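Local structure of putative alpha-N-acetylgalactosaminidase (Bacillus halodurans C-125, 3CC1) at residues 300-305 / 399-404; 43-48 / 331-336; 310-315 / 342-347; 245-250 / 373-378; 405-408 / 414-417. The protein probably hydrolyses terminal alpha-linked N-acetylgalactosamine from glycoconjugates, using a TIM-barrel domain joined to a C-terminal beta-sandwich domain. All coordinates share one frame; numbering follows the deposited sequence. Where two conformers were deposited one is given.

Contact 1: residues 300-305 / 399-404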
# COMPACT_ATOMS: atom_id res chain seq x y z
N GLU A 300 -10.30 20.18 -10.76
CA GLU A 300 -9.69 19.88 -9.47
C GLU A 300 -10.25 20.69 -8.33
O GLU A 300 -10.39 20.19 -7.24
CB GLU A 300 -8.16 20.05 -9.55
CG GLU A 300 -7.53 18.94 -10.38
CD GLU A 300 -6.06 19.23 -10.74
OE1 GLU A 300 -5.63 20.39 -10.61
OE2 GLU A 300 -5.36 18.29 -11.19
N GLN A 301 -10.50 21.97 -8.58
CA GLN A 301 -11.07 22.87 -7.59
C GLN A 301 -12.47 22.35 -7.14
O GLN A 301 -12.77 22.27 -5.95
CB GLN A 301 -11.17 24.30 -8.14
CG GLN A 301 -9.80 25.00 -8.43
CD GLN A 301 -9.95 26.34 -9.09
OE1 GLN A 301 -10.81 27.14 -8.68
NE2 GLN A 301 -9.12 26.62 -10.12
N LEU A 302 -13.30 21.98 -8.11
CA LEU A 302 -14.63 21.40 -7.80
C LEU A 302 -14.52 20.06 -7.09
O LEU A 302 -15.27 19.78 -6.19
CB LEU A 302 -15.47 21.22 -9.06
CG LEU A 302 -15.87 22.51 -9.75
CD1 LEU A 302 -16.47 22.19 -11.11
CD2 LEU A 302 -16.86 23.31 -8.95
N THR A 303 -13.54 19.27 -7.49
CA THR A 303 -13.26 17.99 -6.84
C THR A 303 -12.93 18.17 -5.36
O THR A 303 -13.49 17.47 -4.50
CB THR A 303 -12.16 17.18 -7.61
OG1 THR A 303 -12.75 16.65 -8.82
CG2 THR A 303 -11.60 16.05 -6.75
N MSE A 304 -12.09 19.15 -5.06
CA MSE A 304 -11.76 19.48 -3.71
C MSE A 304 -12.99 19.96 -2.94
O MSE A 304 -13.26 19.49 -1.85
CB MSE A 304 -10.65 20.55 -3.65
CG MSE A 304 -10.38 21.02 -2.21
SE MSE A 304 -9.41 22.67 -2.26
CE MSE A 304 -10.82 23.76 -2.98
N MSE A 305 -13.74 20.89 -3.53
CA MSE A 305 -14.92 21.41 -2.87
C MSE A 305 -15.92 20.29 -2.57
O MSE A 305 -16.55 20.27 -1.50
CB MSE A 305 -15.60 22.49 -3.70
CG MSE A 305 -14.82 23.78 -3.85
SE MSE A 305 -14.55 24.70 -2.14
CE MSE A 305 -16.38 25.17 -1.74
N ASN A 399 -27.46 17.87 -11.09
CA ASN A 399 -26.08 18.33 -10.97
C ASN A 399 -26.08 19.55 -10.07
O ASN A 399 -26.61 20.59 -10.42
CB ASN A 399 -25.55 18.69 -12.37
CG ASN A 399 -24.10 19.23 -12.34
OD1 ASN A 399 -23.65 19.84 -11.40
ND2 ASN A 399 -23.40 19.04 -13.45
N VAL A 400 -25.51 19.42 -8.88
CA VAL A 400 -25.65 20.49 -7.86
C VAL A 400 -24.91 21.76 -8.29
O VAL A 400 -25.42 22.86 -8.16
CB VAL A 400 -25.18 20.04 -6.46
CG1 VAL A 400 -25.19 21.26 -5.48
CG2 VAL A 400 -26.05 18.88 -5.95
N TRP A 401 -23.72 21.60 -8.87
CA TRP A 401 -22.92 22.77 -9.23
C TRP A 401 -23.59 23.60 -10.31
O TRP A 401 -23.58 24.81 -10.26
CB TRP A 401 -21.52 22.39 -9.65
CG TRP A 401 -20.64 22.16 -8.47
CD1 TRP A 401 -20.18 20.98 -8.02
CD2 TRP A 401 -20.12 23.16 -7.62
NE1 TRP A 401 -19.39 21.17 -6.91
CE2 TRP A 401 -19.31 22.51 -6.65
CE3 TRP A 401 -20.23 24.55 -7.58
CZ2 TRP A 401 -18.65 23.21 -5.65
CZ3 TRP A 401 -19.55 25.24 -6.56
CH2 TRP A 401 -18.78 24.56 -5.63
N ASP A 402 -24.15 22.98 -11.33
CA ASP A 402 -24.74 23.83 -12.35
C ASP A 402 -26.27 23.87 -12.28
O ASP A 402 -26.94 24.43 -13.13
CB ASP A 402 -24.17 23.51 -13.71
CG ASP A 402 -24.68 22.25 -14.28
OD1 ASP A 402 -25.76 21.78 -13.87
OD2 ASP A 402 -23.97 21.70 -15.15
N ARG A 403 -26.78 23.31 -11.21
CA ARG A 403 -28.20 23.39 -10.86
C ARG A 403 -29.07 22.88 -11.99
O ARG A 403 -30.05 23.51 -12.35
CB ARG A 403 -28.60 24.84 -10.55
CG ARG A 403 -27.74 25.52 -9.49
CD ARG A 403 -27.95 27.02 -9.44
NE ARG A 403 -26.82 27.69 -8.76
N SER A 404 -28.70 21.77 -12.61
CA SER A 404 -29.49 21.29 -13.72
C SER A 404 -29.87 19.82 -13.58
O SER A 404 -29.23 19.02 -12.88
CB SER A 404 -28.77 21.53 -15.05
OG SER A 404 -27.63 20.69 -15.16

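Contact 2: residues 43-48 / 331-336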
# COMPACT_ATOMS: atom_id res chain seq x y z
N LYS A 43 -20.89 36.99 3.41
CA LYS A 43 -21.45 36.85 4.74
C LYS A 43 -22.84 36.19 4.65
O LYS A 43 -23.21 35.34 5.44
CB LYS A 43 -21.54 38.24 5.41
CG LYS A 43 -22.15 38.24 6.78
CD LYS A 43 -21.96 39.59 7.48
CE LYS A 43 -22.76 40.71 6.80
NZ LYS A 43 -22.51 42.04 7.47
N LYS A 44 -23.58 36.57 3.64
CA LYS A 44 -24.97 36.13 3.54
C LYS A 44 -25.05 34.62 3.24
O LYS A 44 -26.07 33.99 3.44
CB LYS A 44 -25.71 36.95 2.49
CG LYS A 44 -25.32 36.67 1.04
CD LYS A 44 -26.28 37.31 0.02
CE LYS A 44 -27.28 36.28 -0.52
NZ LYS A 44 -28.21 36.77 -1.60
N TYR A 45 -23.95 34.03 2.81
CA TYR A 45 -23.91 32.59 2.46
C TYR A 45 -23.35 31.75 3.61
O TYR A 45 -23.28 30.54 3.48
CB TYR A 45 -23.07 32.34 1.22
CG TYR A 45 -23.67 32.94 0.00
CD1 TYR A 45 -24.71 32.30 -0.66
CD2 TYR A 45 -23.24 34.16 -0.47
CE1 TYR A 45 -25.29 32.86 -1.75
CE2 TYR A 45 -23.81 34.72 -1.55
CZ TYR A 45 -24.84 34.07 -2.18
OH TYR A 45 -25.38 34.66 -3.28
N GLY A 46 -22.91 32.39 4.68
CA GLY A 46 -22.47 31.69 5.90
C GLY A 46 -21.00 31.82 6.26
O GLY A 46 -20.54 31.28 7.29
N TRP A 47 -20.26 32.52 5.40
CA TRP A 47 -18.84 32.81 5.64
C TRP A 47 -18.73 33.86 6.73
O TRP A 47 -19.28 34.94 6.63
CB TRP A 47 -18.16 33.34 4.36
CG TRP A 47 -18.20 32.38 3.23
CD1 TRP A 47 -19.17 32.28 2.28
CD2 TRP A 47 -17.24 31.36 2.91
NE1 TRP A 47 -18.90 31.26 1.41
CE2 TRP A 47 -17.73 30.66 1.78
CE3 TRP A 47 -16.03 30.96 3.49
CZ2 TRP A 47 -17.03 29.62 1.19
CZ3 TRP A 47 -15.35 29.89 2.92
CH2 TRP A 47 -15.85 29.24 1.77
N GLU A 48 -17.97 33.53 7.78
CA GLU A 48 -17.99 34.36 8.96
C GLU A 48 -16.69 34.63 9.69
O GLU A 48 -16.57 35.65 10.35
CB GLU A 48 -19.08 33.85 9.90
CG GLU A 48 -18.79 32.66 10.63
CD GLU A 48 -19.77 32.51 11.79
OE1 GLU A 48 -20.23 33.57 12.27
OE2 GLU A 48 -20.07 31.36 12.23
N LEU A 331 -17.60 29.63 -6.81
CA LEU A 331 -17.33 28.46 -5.97
C LEU A 331 -17.74 28.66 -4.51
O LEU A 331 -17.90 27.68 -3.76
CB LEU A 331 -15.83 28.10 -5.96
CG LEU A 331 -15.12 27.59 -7.19
CD1 LEU A 331 -13.69 27.11 -6.79
CD2 LEU A 331 -15.81 26.49 -7.89
N LEU A 332 -17.87 29.92 -4.11
CA LEU A 332 -18.10 30.27 -2.69
C LEU A 332 -19.54 30.58 -2.36
O LEU A 332 -19.92 30.70 -1.19
CB LEU A 332 -17.23 31.48 -2.30
CG LEU A 332 -15.72 31.34 -2.58
CD1 LEU A 332 -14.94 32.56 -2.03
CD2 LEU A 332 -15.19 30.04 -2.03
N THR A 333 -20.35 30.72 -3.40
CA THR A 333 -21.71 31.25 -3.25
C THR A 333 -22.76 30.30 -3.81
O THR A 333 -23.87 30.69 -4.11
CB THR A 333 -21.81 32.62 -3.95
OG1 THR A 333 -21.44 32.47 -5.33
CG2 THR A 333 -20.87 33.65 -3.24
N ASN A 334 -22.40 29.03 -3.95
CA ASN A 334 -23.36 28.02 -4.35
C ASN A 334 -24.05 27.42 -3.13
O ASN A 334 -23.46 26.64 -2.35
CB ASN A 334 -22.67 26.91 -5.17
CG ASN A 334 -23.67 25.94 -5.77
OD1 ASN A 334 -24.45 25.35 -5.06
ND2 ASN A 334 -23.63 25.78 -7.08
N GLU A 335 -25.30 27.81 -2.93
CA GLU A 335 -26.00 27.52 -1.68
C GLU A 335 -26.25 26.02 -1.54
O GLU A 335 -26.25 25.47 -0.44
CB GLU A 335 -27.29 28.34 -1.55
N GLY A 336 -26.44 25.35 -2.66
CA GLY A 336 -26.59 23.90 -2.65
C GLY A 336 -25.38 23.16 -2.09
O GLY A 336 -25.53 22.29 -1.27
O HOH W 1 -25.45 32.34 -5.61

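Contact 3: residues 310-315 / 342-347. Unlike the reference sequence in segment 310-315: H312 (reference Arg).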
# COMPACT_ATOMS: atom_id res chain seq x y z
N ILE A 310 -18.87 17.17 1.39
CA ILE A 310 -19.56 15.93 1.73
C ILE A 310 -19.04 15.34 3.03
O ILE A 310 -19.76 14.61 3.70
CB ILE A 310 -19.46 14.89 0.58
CG1 ILE A 310 -20.61 13.87 0.66
CG2 ILE A 310 -18.09 14.18 0.61
CD1 ILE A 310 -21.80 14.23 -0.15
N CYS A 311 -17.83 15.70 3.46
CA CYS A 311 -17.35 15.17 4.74
C CYS A 311 -17.42 16.16 5.94
O CYS A 311 -17.01 15.83 7.06
CB CYS A 311 -15.98 14.52 4.58
SG CYS A 311 -14.65 15.63 4.58
N HIS A 312 -17.99 17.34 5.71
CA HIS A 312 -18.15 18.37 6.76
C HIS A 312 -16.81 18.97 7.21
O HIS A 312 -16.62 19.28 8.37
CB HIS A 312 -18.86 17.80 7.99
CG HIS A 312 -20.32 17.51 7.80
ND1 HIS A 312 -21.20 18.43 7.28
CD2 HIS A 312 -21.06 16.43 8.12
CE1 HIS A 312 -22.41 17.92 7.26
NE2 HIS A 312 -22.36 16.71 7.79
N SER A 313 -15.87 19.16 6.29
CA SER A 313 -14.64 19.84 6.63
C SER A 313 -14.94 21.34 6.86
O SER A 313 -15.78 21.94 6.14
CB SER A 313 -13.62 19.68 5.50
OG SER A 313 -12.35 20.27 5.83
N PRO A 314 -14.26 21.97 7.83
CA PRO A 314 -14.25 23.43 7.79
C PRO A 314 -13.86 23.92 6.42
O PRO A 314 -13.10 23.26 5.73
CB PRO A 314 -13.19 23.83 8.81
CG PRO A 314 -12.98 22.66 9.66
CD PRO A 314 -13.41 21.44 8.91
N LEU A 315 -14.41 25.05 6.04
CA LEU A 315 -14.15 25.70 4.76
C LEU A 315 -13.42 27.00 5.05
O LEU A 315 -14.05 28.00 5.36
CB LEU A 315 -15.47 25.98 4.01
CG LEU A 315 -16.32 24.75 3.64
CD1 LEU A 315 -17.62 25.15 2.81
CD2 LEU A 315 -15.50 23.66 2.92
N GLN A 342 -22.91 22.30 5.49
CA GLN A 342 -23.44 22.94 6.70
C GLN A 342 -24.67 22.23 7.32
O GLN A 342 -24.97 22.43 8.51
CB GLN A 342 -23.83 24.40 6.42
CG GLN A 342 -22.66 25.35 6.14
CD GLN A 342 -21.83 25.59 7.39
OE1 GLN A 342 -22.26 26.27 8.29
NE2 GLN A 342 -20.65 24.99 7.44
N LYS A 343 -25.37 21.45 6.50
CA LYS A 343 -26.67 20.90 6.91
C LYS A 343 -26.88 19.39 6.75
O LYS A 343 -27.78 18.82 7.35
CB LYS A 343 -27.80 21.63 6.17
CG LYS A 343 -27.91 23.12 6.51
CD LYS A 343 -28.42 23.34 7.94
CE LYS A 343 -28.37 24.82 8.39
NZ LYS A 343 -27.08 25.19 9.04
N SER A 344 -26.07 18.74 5.92
CA SER A 344 -26.32 17.31 5.63
C SER A 344 -25.92 16.40 6.81
O SER A 344 -25.14 16.77 7.68
CB SER A 344 -25.65 16.89 4.32
OG SER A 344 -24.26 16.79 4.46
N VAL A 345 -26.51 15.21 6.81
CA VAL A 345 -26.25 14.20 7.81
C VAL A 345 -25.96 12.84 7.18
O VAL A 345 -26.07 12.68 5.97
CB VAL A 345 -27.45 14.08 8.80
CG1 VAL A 345 -27.61 15.39 9.56
CG2 VAL A 345 -28.76 13.67 8.02
N LEU A 346 -25.54 11.88 7.98
CA LEU A 346 -25.29 10.51 7.49
C LEU A 346 -24.13 10.46 6.47
O LEU A 346 -24.02 9.56 5.65
CB LEU A 346 -26.57 9.95 6.90
CG LEU A 346 -27.69 9.68 7.91
CD1 LEU A 346 -28.94 9.22 7.15
CD2 LEU A 346 -27.29 8.70 9.02
N ASN A 347 -23.28 11.45 6.56
CA ASN A 347 -22.11 11.62 5.68
C ASN A 347 -21.21 10.41 5.73
O ASN A 347 -20.77 9.99 6.79
CB ASN A 347 -21.34 12.87 6.07
CG ASN A 347 -22.23 14.07 6.11
OD1 ASN A 347 -23.04 14.20 7.02
ND2 ASN A 347 -22.15 14.93 5.08

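Contact 4: residues 245-250 / 373-378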
# COMPACT_ATOMS: atom_id res chain seq x y z
N ASP A 245 -2.23 23.58 -3.28
CA ASP A 245 -2.66 23.42 -4.71
C ASP A 245 -1.71 22.51 -5.50
O ASP A 245 -0.99 22.94 -6.43
CB ASP A 245 -2.85 24.79 -5.40
CG ASP A 245 -1.63 25.69 -5.31
OD1 ASP A 245 -0.93 25.71 -4.26
OD2 ASP A 245 -1.38 26.39 -6.29
N ASP A 246 -1.66 21.25 -5.09
CA ASP A 246 -0.97 20.22 -5.86
C ASP A 246 -1.80 18.97 -5.89
O ASP A 246 -2.33 18.54 -4.86
CB ASP A 246 0.41 19.90 -5.29
CG ASP A 246 1.22 18.98 -6.22
OD1 ASP A 246 1.09 17.73 -6.07
OD2 ASP A 246 1.99 19.50 -7.07
N TRP A 247 -1.97 18.42 -7.08
CA TRP A 247 -2.83 17.25 -7.23
C TRP A 247 -2.41 16.09 -6.34
O TRP A 247 -3.24 15.34 -5.85
CB TRP A 247 -2.91 16.78 -8.68
CG TRP A 247 -3.66 15.50 -8.82
CD1 TRP A 247 -3.16 14.30 -9.16
CD2 TRP A 247 -5.07 15.30 -8.58
NE1 TRP A 247 -4.17 13.36 -9.18
CE2 TRP A 247 -5.34 13.94 -8.80
CE3 TRP A 247 -6.11 16.13 -8.19
CZ2 TRP A 247 -6.62 13.40 -8.67
CZ3 TRP A 247 -7.39 15.58 -8.07
CH2 TRP A 247 -7.63 14.24 -8.30
N SER A 248 -1.11 15.92 -6.13
CA SER A 248 -0.67 14.78 -5.36
C SER A 248 -1.23 14.83 -3.93
O SER A 248 -1.60 13.80 -3.35
CB SER A 248 0.86 14.66 -5.32
OG SER A 248 1.37 15.73 -4.54
N LEU A 249 -1.35 16.03 -3.38
CA LEU A 249 -1.96 16.18 -2.04
C LEU A 249 -3.47 15.97 -2.06
O LEU A 249 -4.06 15.40 -1.12
CB LEU A 249 -1.60 17.54 -1.47
CG LEU A 249 -0.08 17.82 -1.35
CD1 LEU A 249 0.10 19.30 -1.02
CD2 LEU A 249 0.47 16.93 -0.27
N LEU A 250 -4.13 16.48 -3.09
CA LEU A 250 -5.60 16.28 -3.19
C LEU A 250 -5.92 14.80 -3.37
O LEU A 250 -6.77 14.22 -2.66
CB LEU A 250 -6.18 17.15 -4.33
CG LEU A 250 -7.68 17.14 -4.55
CD1 LEU A 250 -8.52 17.27 -3.24
CD2 LEU A 250 -8.06 18.25 -5.60
N PHE A 373 -16.23 10.56 -8.02
CA PHE A 373 -14.93 11.14 -8.26
C PHE A 373 -14.08 10.25 -9.16
O PHE A 373 -13.90 9.07 -8.87
CB PHE A 373 -14.14 11.28 -6.93
CG PHE A 373 -14.80 12.15 -5.89
CD1 PHE A 373 -15.64 11.59 -4.94
CD2 PHE A 373 -14.51 13.50 -5.80
CE1 PHE A 373 -16.19 12.37 -3.94
CE2 PHE A 373 -15.08 14.29 -4.80
CZ PHE A 373 -15.90 13.71 -3.87
N ASN A 374 -13.57 10.80 -10.25
CA ASN A 374 -12.55 10.13 -11.01
C ASN A 374 -11.18 10.65 -10.59
O ASN A 374 -10.74 11.69 -11.04
CB ASN A 374 -12.76 10.30 -12.51
CG ASN A 374 -11.66 9.65 -13.30
OD1 ASN A 374 -10.93 8.83 -12.75
ND2 ASN A 374 -11.52 10.01 -14.57
N LEU A 375 -10.47 9.87 -9.77
CA LEU A 375 -9.13 10.25 -9.25
C LEU A 375 -8.01 9.83 -10.20
O LEU A 375 -6.84 10.05 -9.93
CB LEU A 375 -8.89 9.63 -7.88
CG LEU A 375 -9.88 9.99 -6.78
CD1 LEU A 375 -9.34 9.40 -5.49
CD2 LEU A 375 -10.08 11.52 -6.74
N HIS A 376 -8.38 9.22 -11.30
CA HIS A 376 -7.43 8.65 -12.23
C HIS A 376 -6.94 9.68 -13.21
O HIS A 376 -7.54 10.75 -13.35
CB HIS A 376 -8.08 7.49 -13.02
CG HIS A 376 -7.10 6.42 -13.38
ND1 HIS A 376 -6.26 5.85 -12.44
CD2 HIS A 376 -6.81 5.84 -14.57
CE1 HIS A 376 -5.49 4.96 -13.05
NE2 HIS A 376 -5.81 4.93 -14.33
N ASP A 377 -5.87 9.36 -13.94
CA ASP A 377 -5.28 10.34 -14.85
C ASP A 377 -5.74 10.14 -16.28
O ASP A 377 -5.21 10.74 -17.21
CB ASP A 377 -3.76 10.31 -14.81
CG ASP A 377 -3.18 10.80 -13.49
OD1 ASP A 377 -3.78 11.61 -12.72
OD2 ASP A 377 -2.06 10.33 -13.23
N GLN A 378 -6.73 9.28 -16.45
CA GLN A 378 -7.44 9.17 -17.73
C GLN A 378 -8.95 9.13 -17.44
O GLN A 378 -9.35 8.90 -16.30
CB GLN A 378 -6.99 7.95 -18.55
CG GLN A 378 -5.66 8.18 -19.38
O HOH W 2 -4.23 10.66 -10.28

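Contact 5: residues 405-408 / 414-417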
# COMPACT_ATOMS: atom_id res chain seq x y z
N PHE A 405 -30.99 19.51 -14.19
CA PHE A 405 -31.54 18.15 -14.21
C PHE A 405 -30.70 17.28 -15.11
O PHE A 405 -30.34 17.68 -16.19
CB PHE A 405 -32.98 18.17 -14.71
CG PHE A 405 -33.64 16.82 -14.82
CD1 PHE A 405 -33.99 16.12 -13.68
CD2 PHE A 405 -33.95 16.29 -16.06
CE1 PHE A 405 -34.62 14.88 -13.78
CE2 PHE A 405 -34.57 15.05 -16.17
CZ PHE A 405 -34.89 14.35 -15.00
N LEU A 406 -30.44 16.07 -14.64
CA LEU A 406 -29.73 15.07 -15.43
C LEU A 406 -30.71 14.05 -15.98
O LEU A 406 -30.93 13.98 -17.19
CB LEU A 406 -28.70 14.36 -14.54
CG LEU A 406 -27.55 15.25 -14.07
CD1 LEU A 406 -26.78 14.63 -12.93
CD2 LEU A 406 -26.63 15.53 -15.21
N GLN A 407 -31.30 13.26 -15.09
CA GLN A 407 -32.24 12.19 -15.47
C GLN A 407 -32.91 11.61 -14.27
O GLN A 407 -32.55 11.89 -13.13
CB GLN A 407 -31.52 11.04 -16.12
CG GLN A 407 -30.53 10.39 -15.16
CD GLN A 407 -29.84 9.15 -15.74
OE1 GLN A 407 -28.83 9.27 -16.42
NE2 GLN A 407 -30.34 7.96 -15.41
N SER A 408 -33.88 10.73 -14.52
CA SER A 408 -34.48 9.98 -13.44
C SER A 408 -33.70 8.68 -13.32
O SER A 408 -32.93 8.32 -14.23
CB SER A 408 -35.96 9.76 -13.73
OG SER A 408 -36.10 8.71 -14.65
N SER A 414 -28.62 1.45 -13.33
CA SER A 414 -27.36 2.04 -12.91
C SER A 414 -27.20 3.38 -13.54
O SER A 414 -27.45 3.53 -14.72
CB SER A 414 -26.18 1.23 -13.38
OG SER A 414 -26.09 0.08 -12.59
N PHE A 415 -26.81 4.36 -12.77
CA PHE A 415 -26.41 5.62 -13.33
C PHE A 415 -24.96 5.48 -13.79
O PHE A 415 -24.14 4.91 -13.07
CB PHE A 415 -26.57 6.73 -12.30
CG PHE A 415 -26.09 8.08 -12.77
CD1 PHE A 415 -26.81 8.81 -13.69
CD2 PHE A 415 -24.88 8.60 -12.32
CE1 PHE A 415 -26.34 10.04 -14.12
CE2 PHE A 415 -24.43 9.83 -12.77
CZ PHE A 415 -25.17 10.55 -13.65
N GLN A 416 -24.67 5.95 -15.00
CA GLN A 416 -23.29 6.01 -15.52
C GLN A 416 -22.93 7.38 -16.03
O GLN A 416 -23.72 8.03 -16.72
CB GLN A 416 -23.11 5.03 -16.67
CG GLN A 416 -23.52 3.62 -16.31
CD GLN A 416 -23.17 2.64 -17.40
OE1 GLN A 416 -21.99 2.26 -17.57
NE2 GLN A 416 -24.16 2.21 -18.16
N ILE A 417 -21.75 7.85 -15.68
CA ILE A 417 -21.29 9.13 -16.15
C ILE A 417 -19.80 9.05 -16.50
O ILE A 417 -19.02 8.54 -15.73
CB ILE A 417 -21.56 10.25 -15.08
CG1 ILE A 417 -21.19 11.62 -15.63
CG2 ILE A 417 -20.82 10.02 -13.75
CD1 ILE A 417 -21.88 12.71 -14.87
O HOH W 3 -29.24 5.31 -16.27
O HOH W 4 -26.69 7.01 -17.03

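Contact 1: residues 300-305 / 399-404
L302 lays its CD2 methyl on the indole of W401, a CH-pi contact in which CD2 stands 3.5 Å from the centroid of the six-membered ring and only 15° off the ring normal. The methyl lies over this ring, nearest the bond it shares with the five-membered one, W401 CD2 and CE2 both being 3.5 Å away. The two side chains slide past each other in opposite directions; W401 keeps CG anti to its carbonyl carbon (chi1 -81°), and from there the indole reaches out of its loop to the helix.

A second apolar contact arrives at the rim. CB of M305, a selenomethionine, lies 3.7 Å from W401 CZ2, close to the ring plane, so the indole meets the helix both over a face and at an edge. L302 also packs on W327 and L331 of helix 326-332.

Polar bonds work around the contact. The W401 NE1 edge is bonded to OD1 of N306, just past 300-305 on the same helix, a bond that would hold the indole at this turn. Inside the loop, N399 OD1 accepts from D402 N at 3.2 Å, with the donor well above the carbonyl plane: an Asx motif. The backbone pair N399 N to S404 O (2.8 Å) closes the turn. R403 and S404 both face N399, a G1 beta bulge.

Residues 399-404 thus form the hairpin connection between strands 395-399 and 404-409, leaning by one tryptophan on helix 298-310: the barrel-to-sandwich interface of the alpha-galactosidase family.

Contact 2: residues 43-48 / 331-336
W47 gives its indole N-H to a backbone carbonyl: NE1 lies 2.8 Å from L332 O with an N-H...O angle of 158°. The oxygen sits at the ring edge, and the nitrogen approaches in the carbonyl plane, on a lone pair. The benzo part of the indole meets the same residue's side chain at about a right angle, W47 CZ2 being 3.7 Å from L332 CD2. Y45 takes the next residue, with T333 CB over one face of its ring, 3.9 Å from the centroid and displaced toward the rim, while T333 CG2 touches CE2 at 3.6 Å. A water donates to T333 O (2.7 Å) and lies near Y45 OH.

The contact ties the loop between helix 28-41 and strand 49-52 to the turn between helices 326-332 and 335-343, in the helical layer of the TIM barrel. With an alanine in place of Y45, T333 CB and CG2 would probably lose their aromatic cover and the water its phenol neighbour.

Farther out, T333 OG1 is bonded to L329 O, consistent with CG2 being the branch that faces the tyrosine. N334 OD1 caps I337 N at the start of helix 335-343, whose L338 touches both Y45 and W47.

Contact 3: residues 310-315 / 342-347
N347 and H312, a histidine where the reference sequence has arginine, carry the tight part of this contact, a compact polar cluster with every touching residue buried. N347 ND2 donates twice: to I310 O at 2.8 Å (N-H...O angle 154°) and, within its own segment, to S344 OG at 2.9 Å. Both partners lie slightly out of the amide plane. With its N-H groups engaged on both sides, the amide is held against rotation, and it crosses the imidazole at about a right angle, the two planes 57° apart. ND2 stands over one face of the ring, offset toward its rim.

H312 NE2 points between two acceptors, making weak bonds to N347 OD1 (2.7 Å) and S344 O (2.8 Å). H312 ND1 is bonded to N341 O. S344 OG is bonded in turn to I340 O.

Away from this cluster the fit is looser. The end of Q342 comes no nearer than 5.5 Å to residues 310-315, and its amide turns instead to T11 and P12, while K343 is exposed. V345 and L346 point away from residues 310-315 and pack instead on M392 and L346 of a second subunit.

At H312 helix 298-310 ends in a Schellman motif with positive phi (68°), before strand 315-317. The partner segment is where helix 335-343 passes into strand 345-353, the junction between the TIM barrel and the beta domain.

Contact 4: residues 245-250 / 373-378
The seam between the barrel and the C-terminal beta domain is crossed here by W247, which meets L375 and D377 partly through a water. The indole edge does the touching: W247 CZ2 lies 3.6 Å from L375 O, which is in the ring plane, and CH2 lies 4.0 Å from L375 CD2, the two side chains crossing at about a right angle. CG of W247 is anti to the backbone N (chi1 173°), which carries the indole out from the first turn of its helix toward the other segment.

The polar link is the water. It accepts from W247 NE1 at 2.9 Å, in the plane of the indole, and donates both to L375 O and to D377 OD1, each 2.7 Å away. D377 OD1 is too far from NE1 for a direct bond, so the water bridges helix and loop. H422 adds a second brace: its ring stacks on W247 and its NE2 is hydrogen-bonded to D377 OD1.

N374 shapes the loop that presents these groups. Its OD1 accepts from H376 N at 3.0 Å in an Asx turn, and its ND2 donates almost straight to Q378 O (177°). Farther out, H376 and D377 make weak reciprocal bonds with D377 and H376 of a third subunit.

Taken together, the N-terminal turn of helix 247-262 rests, by one tryptophan and its water, on the Asx-turn loop that follows strand 368-374.

Contact 5: residues 405-408 / 414-417
Q407 NE2 is gripped twice: it donates to S408 O at 2.9 Å (N-H...O angle 158°), the acceptor lying near the amide plane, and to a water that in turn donates to S414 O at 3.0 Å. The other end of the amide is bridged as well. A second water donates to Q407 OE1 (3.2 Å) and accepts from Q416 N at 3.1 Å, so the amide reaches residues 414-417 through two waters. No direct hydrogen bond joins the segments.

The same oxygen, Q407 OE1, also meets the edge of the F415 ring, 3.4 Å from CD1, with amide and ring planes 72° apart. Q407 gets there with CG between its backbone N and carbonyl carbon (chi1 62°) and the chain extended beyond. L406 CD1 makes a looser apolar contact with F415 CZ at 4.4 Å.

The two strands belong to different layers of the C-terminal beta sandwich, 404-409 at the edge of the six-stranded sheet and 415-419 in the two-stranded one. L406 and Q407 both face L397 in a classic beta bulge, and both of their side chains are directed at the other layer.

A leucine in place of Q407 would probably leave both waters without their amide partner and S408 O without its donor.

F415 goes deeper between the layers, onto L372, L397 and L427, beside F384 of the neighbouring strand 380-384.

Contacts 1 and 4 fasten barrel helices to the C-terminal sandwich; their centres are about 15 Å apart, and E300 O meets L250 CD2 at 3.4 Å. The centre of contact 2 is about 14 Å from those of contacts 1 and 3; it meets contact 1 at L302 CD2 and L331 CD2 (3.5 Å) and shares helix 335-343 with contact 3, where W47 CZ3 reaches L315 O at 3.3 Å. Contact 5 touches contact 1 through N399 N and L406 CD1 (3.8 Å). G336 of contact 2 lines the polyethylene glycol pocket with E367, Y369, F398, K428 and S430, while the side chain of W401 comes within about 3 Å of a glycerol, probably from the crystallisation liquor.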